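Local coordinates for DUF4875 domain-containing protein (Desulfovibrio piger, PDB 4LG3) that is of unknown function but belongs to the DUF4875 family, which is grouped in the CamS-like clan, and has a mixed alpha/beta architecture, at residues 31-36 / 46-51; 58-63 / 92-97; 62-67 / 111-116; 132-137 / 145-150; 155-160 / 165-170. All blocks are in the same frame, centred on the assembly; numbering follows the deposited sequence.

Contact 1. Residues 31-36 / 46-51. With SO4 (sulfate ion), chain E.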
# COMPACT_ATOMS: atom_id res chain seq x y z
N ILE A 31 -0.43 5.52 2.30
CA ILE A 31 -1.86 5.73 2.39
C ILE A 31 -2.56 4.39 2.56
O ILE A 31 -1.96 3.34 2.31
CB ILE A 31 -2.42 6.55 1.17
CG1 ILE A 31 -2.21 5.83 -0.17
CG2 ILE A 31 -1.87 8.02 1.16
CD1 ILE A 31 -3.11 6.33 -1.34
N VAL A 32 -3.83 4.43 3.01
CA VAL A 32 -4.70 3.26 3.13
C VAL A 32 -6.08 3.63 2.56
O VAL A 32 -6.45 4.81 2.60
CB VAL A 32 -4.85 2.66 4.58
CG1 VAL A 32 -3.56 2.03 5.08
CG2 VAL A 32 -5.41 3.68 5.57
N LEU A 33 -6.84 2.61 2.12
CA LEU A 33 -8.21 2.80 1.66
C LEU A 33 -9.12 2.91 2.86
O LEU A 33 -8.99 2.13 3.81
CB LEU A 33 -8.68 1.65 0.76
CG LEU A 33 -7.96 1.45 -0.56
CD1 LEU A 33 -8.59 0.30 -1.31
CD2 LEU A 33 -7.92 2.75 -1.40
N VAL A 34 -10.06 3.86 2.81
CA VAL A 34 -11.02 4.06 3.90
C VAL A 34 -12.45 4.04 3.39
O VAL A 34 -12.72 4.16 2.19
CB VAL A 34 -10.76 5.36 4.72
CG1 VAL A 34 -9.39 5.31 5.40
CG2 VAL A 34 -10.93 6.61 3.87
N GLU A 35 -13.39 3.88 4.33
CA GLU A 35 -14.83 3.97 4.04
C GLU A 35 -15.54 4.54 5.24
O GLU A 35 -14.98 4.54 6.33
CB GLU A 35 -15.42 2.61 3.63
CG GLU A 35 -15.44 1.57 4.74
CD GLU A 35 -15.95 0.22 4.32
OE1 GLU A 35 -17.00 0.17 3.63
OE2 GLU A 35 -15.31 -0.79 4.67
N GLN A 36 -16.79 4.99 5.07
CA GLN A 36 -17.65 5.45 6.18
C GLN A 36 -18.42 4.29 6.76
O GLN A 36 -18.99 3.50 6.00
CB GLN A 36 -18.68 6.47 5.71
CG GLN A 36 -18.13 7.75 5.16
CD GLN A 36 -19.25 8.75 5.06
OE1 GLN A 36 -19.68 9.33 6.06
NE2 GLN A 36 -19.75 8.96 3.85
N ARG A 46 -13.01 -2.38 4.98
CA ARG A 46 -13.25 -3.74 5.45
C ARG A 46 -12.91 -4.80 4.40
O ARG A 46 -12.38 -5.84 4.76
CB ARG A 46 -14.70 -3.88 5.94
CG ARG A 46 -15.01 -3.04 7.18
CD ARG A 46 -16.30 -3.45 7.84
NE ARG A 46 -17.34 -2.43 7.68
CZ ARG A 46 -17.94 -1.79 8.68
NH1 ARG A 46 -17.60 -2.05 9.94
NH2 ARG A 46 -18.87 -0.88 8.44
N ASP A 47 -13.23 -4.54 3.13
CA ASP A 47 -12.99 -5.47 2.02
C ASP A 47 -12.73 -4.68 0.74
O ASP A 47 -13.58 -3.93 0.31
CB ASP A 47 -14.21 -6.41 1.85
CG ASP A 47 -13.98 -7.68 1.03
OD1 ASP A 47 -13.54 -7.56 -0.14
OD2 ASP A 47 -14.31 -8.79 1.53
N SER A 48 -11.55 -4.85 0.14
CA SER A 48 -11.19 -4.17 -1.12
C SER A 48 -11.05 -5.18 -2.31
O SER A 48 -10.54 -4.81 -3.38
CB SER A 48 -9.90 -3.35 -0.95
OG SER A 48 -8.84 -4.06 -0.35
N SER A 49 -11.57 -6.41 -2.16
CA SER A 49 -11.42 -7.43 -3.21
C SER A 49 -12.18 -7.10 -4.51
O SER A 49 -11.86 -7.68 -5.57
CB SER A 49 -11.80 -8.81 -2.71
OG SER A 49 -13.13 -8.79 -2.21
N THR A 50 -13.12 -6.14 -4.44
CA THR A 50 -13.90 -5.69 -5.61
C THR A 50 -13.32 -4.41 -6.21
O THR A 50 -13.85 -3.92 -7.21
CB THR A 50 -15.36 -5.49 -5.24
OG1 THR A 50 -15.45 -4.53 -4.19
CG2 THR A 50 -16.04 -6.79 -4.87
N VAL A 51 -12.24 -3.87 -5.63
CA VAL A 51 -11.52 -2.70 -6.12
C VAL A 51 -10.59 -3.19 -7.25
O VAL A 51 -9.79 -4.09 -7.03
CB VAL A 51 -10.77 -1.93 -5.00
CG1 VAL A 51 -10.10 -0.68 -5.55
CG2 VAL A 51 -11.71 -1.55 -3.86
S SO4 E . -21.59 0.20 7.29
O1 SO4 E . -22.41 1.37 6.95
O2 SO4 E . -21.41 0.10 8.75
O3 SO4 E . -22.26 -1.02 6.81
O4 SO4 E . -20.30 0.36 6.62
O HOH W 1 -15.49 -2.82 2.66
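Glu35 sets CG between its backbone N and carbonyl carbon (chi1 67°) and then runs extended, which carries its carboxylate to the 46-51 loop. There Glu35 OE2 accepts from Arg46 N at 2.8 Å, nearly straight at 173° and met almost along the C-O axis. Glu35 OE2 also accepts a hydrogen bond from a water 2.9 Å away, and that water accepts from Asp47 N, so OE2 holds two successive backbone amides, one directly and one relayed. With the Arg46 side chain the link is looser. Its chain bends at chi3, the carboxylate and guanidinium planes lie 63° apart, and Arg46 NE stays 4.0 Å from Glu35 OE2, a long ion pair in which no N-H points at the oxygen. Arg46 NH2 instead meets O4 of a sulfate, probably from the crystallisation liquor, at 2.6 Å. Leu33 CD1 rests on Ser48 CB at 3.9 Å and more distantly on Val51 CG2. Ser48 OG is held by Leu123 N, and Asp47 OD2 by Ala125 N of helix 125-137. The loop, between strand 42-44 and helix 53-71, packs on Leu33 and Glu35 of strand 26-36; Leu33 also touches Thr59 of helix 53-71.

Contact 2. Residues 58-63 / 92-97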
# COMPACT_ATOMS: atom_id res chain seq x y z
N ALA A 58 -5.37 4.60 -9.90
CA ALA A 58 -5.98 5.93 -9.88
C ALA A 58 -5.88 6.58 -8.50
O ALA A 58 -5.75 7.80 -8.43
CB ALA A 58 -7.43 5.86 -10.31
N THR A 59 -5.91 5.77 -7.42
CA THR A 59 -5.82 6.24 -6.04
C THR A 59 -4.42 6.81 -5.76
O THR A 59 -4.31 7.93 -5.22
CB THR A 59 -6.20 5.09 -5.08
OG1 THR A 59 -7.51 4.65 -5.42
CG2 THR A 59 -6.20 5.51 -3.60
N VAL A 60 -3.36 6.08 -6.14
CA VAL A 60 -1.98 6.50 -5.90
C VAL A 60 -1.62 7.66 -6.83
O VAL A 60 -0.91 8.57 -6.39
CB VAL A 60 -0.91 5.36 -5.91
CG1 VAL A 60 -1.09 4.44 -4.68
CG2 VAL A 60 -0.93 4.55 -7.21
N ILE A 61 -2.15 7.66 -8.08
CA ILE A 61 -1.94 8.76 -9.03
C ILE A 61 -2.52 10.04 -8.42
O ILE A 61 -1.79 11.02 -8.34
CB ILE A 61 -2.52 8.45 -10.45
CG1 ILE A 61 -1.71 7.30 -11.13
CG2 ILE A 61 -2.52 9.71 -11.35
CD1 ILE A 61 -2.46 6.57 -12.29
N ALA A 62 -3.78 10.02 -7.95
CA ALA A 62 -4.48 11.17 -7.35
C ALA A 62 -3.81 11.65 -6.08
O ALA A 62 -3.73 12.85 -5.87
CB ALA A 62 -5.93 10.83 -7.07
N ALA A 63 -3.32 10.72 -5.23
CA ALA A 63 -2.63 11.07 -4.00
C ALA A 63 -1.30 11.77 -4.34
O ALA A 63 -1.01 12.82 -3.77
CB ALA A 63 -2.40 9.84 -3.16
N VAL A 92 1.60 -4.16 0.23
CA VAL A 92 1.50 -3.12 -0.80
C VAL A 92 0.45 -3.52 -1.82
O VAL A 92 0.55 -4.58 -2.42
CB VAL A 92 2.88 -2.90 -1.49
CG1 VAL A 92 2.80 -1.87 -2.61
CG2 VAL A 92 3.92 -2.49 -0.47
N LEU A 93 -0.53 -2.63 -2.02
CA LEU A 93 -1.57 -2.76 -3.04
C LEU A 93 -1.23 -1.95 -4.31
O LEU A 93 -1.64 -2.33 -5.40
CB LEU A 93 -2.93 -2.31 -2.48
CG LEU A 93 -3.57 -3.14 -1.37
CD1 LEU A 93 -4.98 -2.67 -1.12
CD2 LEU A 93 -3.54 -4.67 -1.69
N ALA A 94 -0.48 -0.85 -4.17
CA ALA A 94 -0.13 0.02 -5.29
C ALA A 94 0.95 1.00 -4.89
O ALA A 94 1.04 1.37 -3.72
CB ALA A 94 -1.37 0.81 -5.76
N THR A 95 1.73 1.47 -5.89
CA THR A 95 2.79 2.47 -5.74
C THR A 95 2.84 3.38 -6.95
O THR A 95 2.52 2.94 -8.06
CB THR A 95 4.21 1.84 -5.54
OG1 THR A 95 4.60 1.13 -6.72
CG2 THR A 95 4.34 0.97 -4.33
N ALA A 96 3.37 4.60 -6.76
CA ALA A 96 3.60 5.59 -7.81
C ALA A 96 4.52 6.68 -7.32
O ALA A 96 4.37 7.19 -6.21
CB ALA A 96 2.27 6.19 -8.29
N THR A 97 5.49 7.05 -8.17
CA THR A 97 6.40 8.17 -7.93
C THR A 97 6.13 9.20 -9.06
O THR A 97 6.08 8.86 -10.23
CB THR A 97 7.85 7.70 -7.79
OG1 THR A 97 7.95 6.80 -6.66
CG2 THR A 97 8.81 8.87 -7.61
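Val60, Ala96 and Ala94 make almost all of this contact, in which two alanines face a helix that lies close to the sheet. Val60 points from helix 58-63 toward strand 92-97 and spreads its methyls over the two alanines. Val60 CG1, which stands beside the backbone N (chi1 -69°), meets Ala94 CB at 3.8 Å. Val60 CG2 lies against Ala96 CB, also at 3.8 Å, and brushes the carbonyl of the intervening residue, with Thr95 O 3.9 Å away. One branched side chain therefore straddles two methyls that project from the same face of the strand, while Thr95 turns to the other face and gives its OG1 to Thr115 O on the adjoining strand. Ala94 and Ala96 have nothing beyond CB, which is consistent with the close approach: the CA atoms of Val60 and Ala96 are 6.0 Å apart, and the two axes come to 7.6 Å with 36° between their directions. Ile78 and Leu80 of strand 75-81 also touch Val60 and continue the apolar surface onto the next strand. Leu93 and Ala94 together face Leu80, a classic beta bulge. The whole is the layered alpha/beta packing of a helix on a mixed sheet, with helix 53-71 lying, after strand 42-44, in the connection between the parallel strands 26-36 and 75-81.

Contact 3. Residues 62-67 / 111-116. With SO4 (sulfate ion), chain D.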
# COMPACT_ATOMS: atom_id res chain seq x y z
N ALA A 62 -3.78 10.02 -7.95
CA ALA A 62 -4.48 11.17 -7.35
C ALA A 62 -3.81 11.65 -6.08
O ALA A 62 -3.73 12.85 -5.87
CB ALA A 62 -5.93 10.83 -7.07
N ALA A 63 -3.32 10.72 -5.23
CA ALA A 63 -2.63 11.07 -4.00
C ALA A 63 -1.30 11.77 -4.34
O ALA A 63 -1.01 12.82 -3.77
CB ALA A 63 -2.40 9.84 -3.16
N ALA A 64 -0.54 11.24 -5.33
CA ALA A 64 0.75 11.82 -5.79
C ALA A 64 0.57 13.27 -6.25
O ALA A 64 1.30 14.14 -5.81
CB ALA A 64 1.36 10.97 -6.90
N ARG A 65 -0.43 13.52 -7.10
CA ARG A 65 -0.80 14.83 -7.63
C ARG A 65 -1.20 15.79 -6.53
O ARG A 65 -0.75 16.94 -6.53
CB ARG A 65 -1.93 14.69 -8.63
CG ARG A 65 -1.52 13.96 -9.88
CD ARG A 65 -2.55 14.25 -10.95
NE ARG A 65 -2.50 13.31 -12.06
CZ ARG A 65 -1.77 13.48 -13.15
NH1 ARG A 65 -1.00 14.55 -13.27
NH2 ARG A 65 -1.81 12.59 -14.12
N TYR A 66 -1.97 15.31 -5.54
CA TYR A 66 -2.41 16.08 -4.38
C TYR A 66 -1.22 16.55 -3.54
O TYR A 66 -1.09 17.74 -3.30
CB TYR A 66 -3.42 15.29 -3.49
CG TYR A 66 -3.62 15.93 -2.12
CD1 TYR A 66 -4.25 17.18 -1.99
CD2 TYR A 66 -3.09 15.35 -0.97
CE1 TYR A 66 -4.34 17.82 -0.75
CE2 TYR A 66 -3.19 15.97 0.27
CZ TYR A 66 -3.80 17.21 0.37
OH TYR A 66 -3.89 17.82 1.60
N TYR A 67 -0.34 15.64 -3.14
CA TYR A 67 0.80 15.94 -2.30
C TYR A 67 1.83 16.82 -2.98
O TYR A 67 2.43 17.65 -2.31
CB TYR A 67 1.43 14.66 -1.73
CG TYR A 67 0.64 14.13 -0.56
CD1 TYR A 67 0.68 14.75 0.69
CD2 TYR A 67 -0.20 13.02 -0.71
CE1 TYR A 67 -0.07 14.27 1.76
CE2 TYR A 67 -0.99 12.57 0.34
CZ TYR A 67 -0.89 13.17 1.58
OH TYR A 67 -1.58 12.66 2.65
N TRP A 111 11.85 11.57 -16.64
CA TRP A 111 10.55 10.95 -16.42
C TRP A 111 9.75 11.76 -15.46
O TRP A 111 10.31 12.44 -14.60
CB TRP A 111 10.65 9.48 -15.95
CG TRP A 111 11.47 9.23 -14.72
CD1 TRP A 111 12.73 8.70 -14.68
CD2 TRP A 111 11.03 9.33 -13.36
NE1 TRP A 111 13.12 8.51 -13.37
CE2 TRP A 111 12.09 8.86 -12.54
CE3 TRP A 111 9.83 9.74 -12.74
CZ2 TRP A 111 12.00 8.82 -11.14
CZ3 TRP A 111 9.75 9.73 -11.36
CH2 TRP A 111 10.82 9.28 -10.57
N THR A 112 8.41 11.63 -15.57
CA THR A 112 7.42 12.30 -14.74
C THR A 112 6.80 11.27 -13.80
O THR A 112 6.55 11.56 -12.64
CB THR A 112 6.39 13.00 -15.64
OG1 THR A 112 7.11 13.81 -16.59
CG2 THR A 112 5.39 13.87 -14.86
N TRP A 113 6.57 10.06 -14.31
CA TRP A 113 5.99 8.96 -13.54
C TRP A 113 6.91 7.73 -13.58
O TRP A 113 7.47 7.41 -14.62
CB TRP A 113 4.57 8.61 -14.04
CG TRP A 113 3.56 9.69 -13.76
CD1 TRP A 113 3.20 10.71 -14.59
CD2 TRP A 113 2.77 9.84 -12.57
NE1 TRP A 113 2.24 11.50 -13.99
CE2 TRP A 113 1.95 10.97 -12.76
CE3 TRP A 113 2.69 9.13 -11.36
CZ2 TRP A 113 1.06 11.42 -11.77
CZ3 TRP A 113 1.80 9.57 -10.38
CH2 TRP A 113 1.01 10.71 -10.59
N ASN A 114 7.07 7.07 -12.43
CA ASN A 114 7.89 5.87 -12.30
C ASN A 114 7.40 5.02 -11.15
O ASN A 114 6.61 5.51 -10.33
CB ASN A 114 9.35 6.24 -12.09
CG ASN A 114 10.34 5.23 -12.63
OD1 ASN A 114 10.03 4.06 -12.89
ND2 ASN A 114 11.57 5.67 -12.82
N THR A 115 7.87 3.77 -11.08
CA THR A 115 7.59 2.80 -10.00
C THR A 115 6.09 2.62 -9.91
O THR A 115 5.49 2.71 -8.83
CB THR A 115 8.26 3.26 -8.67
OG1 THR A 115 9.56 3.79 -8.94
CG2 THR A 115 8.39 2.12 -7.65
N LEU A 116 5.49 2.38 -11.08
CA LEU A 116 4.05 2.23 -11.20
C LEU A 116 3.68 0.80 -10.95
O LEU A 116 4.06 -0.06 -11.73
CB LEU A 116 3.59 2.70 -12.59
CG LEU A 116 3.97 4.14 -12.97
CD1 LEU A 116 3.53 4.46 -14.42
CD2 LEU A 116 3.43 5.16 -11.94
S SO4 D . 1.29 15.16 -15.74
O1 SO4 D . -0.02 15.83 -15.85
O2 SO4 D . 2.07 15.85 -14.71
O3 SO4 D . 1.09 13.74 -15.42
O4 SO4 D . 1.99 15.27 -17.02
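Ala64 and Arg65, consecutive on helix 62-67, receive the indole of Trp113 in two different ways. The first is apolar: Ala64 CB lies 3.7 Å from Trp113 CH2 and almost as near to CZ3, at the far end of the six-membered ring. The second sets an edge against a flat cation. Arg65 runs extended from CG to NE, and Trp113 CZ2 stands over the centre of one guanidinium face, 3.8 Å from Arg65 CZ, with the two planes 65° apart. It is therefore the ring's edge that the cation meets, and the ring face takes no part in this pair. The third kind is hydrogen bonding to a shared sulfate, probably from the crystallisation liquor. Trp113 NE1 donates to sulfate O3 at 2.9 Å and 171°, in the plane of the ring. Arg65 NH1 adds weak bonds to sulfate O1 at 3.0 Å and sulfate O3 at 3.1 Å. The anion consequently bridges Arg65 and Trp113. Tyr98 of strand 92-98 stacks on Trp113, touches both helix residues and hydrogen-bonds the same sulfate through its OH, while Gln179 and Thr182 from the C-terminal end touch the indole, which is thus packed between helix 53-71, strand 92-98 and the C-terminal tail.

Contact 4. Residues 132-137 / 145-150. With EDO (1,2-ethanediol), chain H.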
# COMPACT_ATOMS: atom_id res chain seq x y z
N CYS A 132 -3.51 -9.23 9.70
CA CYS A 132 -3.56 -8.64 11.03
C CYS A 132 -3.06 -9.65 12.09
O CYS A 132 -2.23 -9.29 12.92
CB CYS A 132 -4.97 -8.14 11.33
SG CYS A 132 -5.13 -7.33 12.95
N LEU A 133 -3.54 -10.92 12.01
CA LEU A 133 -3.11 -11.98 12.92
C LEU A 133 -1.63 -12.29 12.71
O LEU A 133 -0.91 -12.35 13.69
CB LEU A 133 -3.94 -13.25 12.76
CG LEU A 133 -5.43 -13.16 13.12
CD1 LEU A 133 -6.10 -14.50 12.97
CD2 LEU A 133 -5.63 -12.63 14.53
N TRP A 134 -1.17 -12.37 11.44
CA TRP A 134 0.23 -12.56 11.06
C TRP A 134 1.11 -11.54 11.78
O TRP A 134 2.03 -11.94 12.49
CB TRP A 134 0.41 -12.41 9.53
CG TRP A 134 1.74 -12.89 9.03
CD1 TRP A 134 2.93 -12.22 9.06
CD2 TRP A 134 2.04 -14.19 8.48
NE1 TRP A 134 3.94 -13.00 8.56
CE2 TRP A 134 3.42 -14.22 8.19
CE3 TRP A 134 1.25 -15.32 8.16
CZ2 TRP A 134 4.04 -15.33 7.58
CZ3 TRP A 134 1.87 -16.42 7.58
CH2 TRP A 134 3.24 -16.42 7.30
N GLY A 135 0.78 -10.26 11.64
CA GLY A 135 1.49 -9.15 12.27
C GLY A 135 1.54 -9.18 13.79
O GLY A 135 2.56 -8.85 14.38
N GLU A 136 0.44 -9.58 14.43
CA GLU A 136 0.29 -9.64 15.88
C GLU A 136 0.99 -10.81 16.52
O GLU A 136 1.46 -10.70 17.66
CB GLU A 136 -1.20 -9.74 16.25
CG GLU A 136 -1.92 -8.40 16.22
CD GLU A 136 -3.39 -8.41 16.62
OE1 GLU A 136 -3.91 -9.48 17.00
OE2 GLU A 136 -4.01 -7.32 16.56
N MSE A 137 1.03 -11.95 15.82
CA MSE A 137 1.49 -13.23 16.34
C MSE A 137 2.91 -13.64 15.98
O MSE A 137 3.51 -14.40 16.75
CB MSE A 137 0.53 -14.34 15.86
CG MSE A 137 -0.88 -14.23 16.43
SE MSE A 137 -2.12 -15.57 15.75
CE MSE A 137 -3.67 -14.89 16.57
N GLY A 145 16.22 -16.14 13.82
CA GLY A 145 16.05 -14.91 13.05
C GLY A 145 15.04 -14.95 11.92
O GLY A 145 15.00 -14.04 11.08
N SER A 146 14.21 -16.00 11.87
CA SER A 146 13.19 -16.12 10.82
C SER A 146 11.89 -16.69 11.39
O SER A 146 11.91 -17.44 12.37
CB SER A 146 13.68 -16.96 9.66
OG SER A 146 14.36 -18.11 10.14
N THR A 147 10.76 -16.29 10.79
CA THR A 147 9.44 -16.75 11.20
C THR A 147 9.28 -18.22 10.85
O THR A 147 9.56 -18.62 9.71
CB THR A 147 8.35 -15.89 10.52
OG1 THR A 147 8.51 -14.51 10.87
CG2 THR A 147 6.94 -16.35 10.86
N ASP A 148 8.82 -19.03 11.82
CA ASP A 148 8.48 -20.43 11.59
C ASP A 148 7.09 -20.39 10.94
O ASP A 148 6.06 -20.38 11.64
CB ASP A 148 8.53 -21.22 12.92
CG ASP A 148 8.18 -22.69 12.85
OD1 ASP A 148 7.72 -23.15 11.77
OD2 ASP A 148 8.33 -23.37 13.88
N GLU A 149 7.08 -20.27 9.59
CA GLU A 149 5.86 -20.12 8.79
C GLU A 149 4.87 -21.27 9.01
O GLU A 149 3.67 -21.01 9.16
CB GLU A 149 6.19 -19.99 7.30
CG GLU A 149 6.64 -18.59 6.93
CD GLU A 149 7.07 -18.45 5.49
OE1 GLU A 149 6.19 -18.35 4.60
OE2 GLU A 149 8.30 -18.48 5.24
N ARG A 150 5.38 -22.52 9.07
CA ARG A 150 4.61 -23.76 9.27
C ARG A 150 3.72 -23.65 10.52
O ARG A 150 2.51 -23.84 10.43
CB ARG A 150 5.56 -24.97 9.39
CG ARG A 150 4.88 -26.32 9.23
CD ARG A 150 5.71 -27.41 9.88
NE ARG A 150 5.68 -27.33 11.35
CZ ARG A 150 5.60 -28.39 12.15
NH1 ARG A 150 5.53 -29.62 11.63
NH2 ARG A 150 5.58 -28.24 13.46
C1 EDO H . 7.68 -13.59 7.60
O1 EDO H . 6.87 -12.58 8.23
C2 EDO H . 7.16 -14.01 6.15
O2 EDO H . 6.41 -12.96 5.48
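Trp134 reaches from helix 132-137 to Thr147 and Glu149 with the far end of its indole. From CB the side chain swings CG opposite the backbone N (chi1 -167°), which carries the six-membered ring to those two residues. Trp134 NE1, on the edge of the five-membered ring, donates to O1 of an ethanediol at 3.0 Å and 168°; the molecule is probably from the crystallisation liquor and also binds Arg138 NE. Farther along, Trp134 CZ2 has the diol's C2 at 3.7 Å and, more loosely, Thr147 CG2 at 4.5 Å. At the tip, Trp134 CH2 meets the aliphatic CG of Glu149 at 4.1 Å, near the ring plane. Thr147 OG1 is occupied by Gln142 NE2, and its methyl, CG2, lies obliquely near the indole. Leu152 of helix 149-160 touches both Trp134 and Thr147. Asp148 forms the N-cap of that helix, and the arrangement is that of two helices joined by a short, weakly bonded beta hairpin, strands 142-143 and 146-147, with a tryptophan packed at the junction.

Contact 5. Residues 155-160 / 165-170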
# COMPACT_ATOMS: atom_id res chain seq x y z
N ALA A 155 -1.39 -22.04 13.56
CA ALA A 155 -2.02 -21.34 14.68
C ALA A 155 -3.11 -20.38 14.19
O ALA A 155 -4.13 -20.25 14.87
CB ALA A 155 -0.98 -20.59 15.48
N ILE A 156 -2.91 -19.72 13.01
CA ILE A 156 -3.90 -18.80 12.43
C ILE A 156 -5.06 -19.66 11.93
O ILE A 156 -6.22 -19.36 12.24
CB ILE A 156 -3.31 -17.83 11.35
CG1 ILE A 156 -2.24 -16.90 11.95
CG2 ILE A 156 -4.42 -16.99 10.67
CD1 ILE A 156 -1.28 -16.29 10.96
N ALA A 157 -4.74 -20.76 11.24
CA ALA A 157 -5.71 -21.74 10.72
C ALA A 157 -6.60 -22.27 11.83
O ALA A 157 -7.82 -22.27 11.66
CB ALA A 157 -4.98 -22.88 10.04
N LYS A 158 -6.01 -22.66 12.98
CA LYS A 158 -6.72 -23.19 14.14
C LYS A 158 -7.64 -22.14 14.77
O LYS A 158 -8.72 -22.48 15.24
CB LYS A 158 -5.73 -23.71 15.20
CG LYS A 158 -6.36 -24.70 16.18
CD LYS A 158 -5.32 -25.46 16.97
CE LYS A 158 -5.84 -26.81 17.40
NZ LYS A 158 -4.75 -27.71 17.89
N LYS A 159 -7.20 -20.88 14.77
CA LYS A 159 -7.95 -19.77 15.33
C LYS A 159 -9.17 -19.40 14.45
O LYS A 159 -10.26 -19.16 14.97
CB LYS A 159 -7.02 -18.55 15.50
CG LYS A 159 -7.41 -17.64 16.65
CD LYS A 159 -7.08 -16.18 16.38
CE LYS A 159 -7.26 -15.35 17.63
NZ LYS A 159 -7.82 -14.00 17.33
N LEU A 160 -8.97 -19.34 13.13
CA LEU A 160 -10.01 -18.94 12.18
C LEU A 160 -10.81 -20.12 11.65
O LEU A 160 -11.78 -19.91 10.92
CB LEU A 160 -9.39 -18.15 11.01
CG LEU A 160 -8.69 -16.84 11.35
CD1 LEU A 160 -8.02 -16.27 10.13
CD2 LEU A 160 -9.64 -15.83 11.96
N GLU A 165 -3.33 -23.69 4.14
CA GLU A 165 -2.90 -23.36 2.77
C GLU A 165 -3.58 -22.04 2.28
O GLU A 165 -3.18 -21.49 1.24
CB GLU A 165 -3.13 -24.54 1.80
CG GLU A 165 -4.58 -24.98 1.63
CD GLU A 165 -4.76 -26.14 0.67
OE1 GLU A 165 -4.31 -26.04 -0.49
OE2 GLU A 165 -5.36 -27.16 1.09
N LYS A 166 -4.56 -21.55 3.05
CA LYS A 166 -5.27 -20.29 2.81
C LYS A 166 -4.64 -19.17 3.67
O LYS A 166 -5.03 -18.01 3.53
CB LYS A 166 -6.77 -20.46 3.14
CG LYS A 166 -7.73 -20.26 1.96
CD LYS A 166 -8.05 -18.77 1.71
CE LYS A 166 -9.03 -18.53 0.57
NZ LYS A 166 -9.29 -17.07 0.37
N VAL A 167 -3.64 -19.51 4.54
CA VAL A 167 -2.96 -18.57 5.44
C VAL A 167 -1.61 -18.11 4.83
O VAL A 167 -0.69 -18.91 4.67
CB VAL A 167 -2.77 -19.16 6.87
CG1 VAL A 167 -1.95 -18.24 7.77
CG2 VAL A 167 -4.12 -19.46 7.52
N MSE A 168 -1.51 -16.81 4.54
CA MSE A 168 -0.33 -16.14 4.01
C MSE A 168 -0.46 -14.65 4.21
O MSE A 168 -1.58 -14.13 4.26
CB MSE A 168 -0.08 -16.46 2.53
CG MSE A 168 -1.16 -15.93 1.60
SE MSE A 168 -1.19 -17.05 0.03
CE MSE A 168 -2.11 -18.57 0.76
N LEU A 169 0.69 -13.97 4.34
CA LEU A 169 0.74 -12.54 4.52
C LEU A 169 0.40 -11.83 3.21
O LEU A 169 -0.36 -10.86 3.22
CB LEU A 169 2.12 -12.09 5.07
CG LEU A 169 2.38 -10.56 5.22
CD1 LEU A 169 1.37 -9.87 6.19
CD2 LEU A 169 3.80 -10.27 5.57
N ASN A 170 0.96 -12.33 2.08
CA ASN A 170 0.80 -11.71 0.78
C ASN A 170 0.02 -12.65 -0.18
O ASN A 170 0.63 -13.44 -0.92
CB ASN A 170 2.19 -11.33 0.21
CG ASN A 170 2.20 -10.01 -0.55
OD1 ASN A 170 1.22 -9.60 -1.19
ND2 ASN A 170 3.33 -9.33 -0.48
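The carbonyl O of Ile156 accepts the N-H of Leu160, with Leu160 N at 2.9 Å, and Ala155 O takes Lys159 N at 3.1 Å. These are the i to i+4 bonds of the last turn of helix 149-160, where Ile156 offers its side chain to Val167. The contact across the segments is apolar. Ile156 has CG1 beside the backbone N (chi1 -63°) and CG2 opposite it, and the resulting flank is met by both methyls of Val167. CG1 of Val167 lies along the isoleucine, 3.8 Å from Ile156 CD1 and 3.9 Å from Ile156 CB. The other methyl, CG2 of Val167, touches Ile156 CG2 at 4.0 Å and then reaches back over the helix surface to Ala157, whose N is 4.0 Å away and whose CB is 4.3 Å away. A single valine thereby covers two successive helix residues, and the CA atoms of Ala157 and Val167 are 6.7 Å apart. In fold terms this is a helix whose following chain turns back on it: after Leu160 comes a short loop, a 3-10 segment ends at Lys166, and Val167 then comes to lie against the helix just left. Ile162, within that loop, also touches Val167. Val167 O takes a weak bond from Lys153 NZ, one helical turn before Ala157. Ile156 packs in addition on Leu133 of helix 125-137, while the selenomethionine Met168 starts in the direction away from helix 149-160.

Overall arrangement
Two groups of contacts divide the chain. Contacts 1, 2 and 3 gather round the mixed sheet and helix 53-71: contacts 2 and 3 share Ala62 and Ala63, their centres lie about 7 Å apart, and their strands 92-98 and 113-118 are sheet neighbours. Contact 1, about 14 Å from contact 2 between centres, joins them where Ile31 and Leu33 pack on Thr59. Contacts 4 and 5, centres about 10 Å apart, belong to helices 125-137 and 149-160, where Leu133 meets Ile156. Their centres are about 33 and 35 Å from that of contact 3, across the chain's centre. Contacts 2 and 3 both begin on helix 53-71; the others follow in series, and the helical pair lies between strands 113-118 and 175-176 of the same sheet.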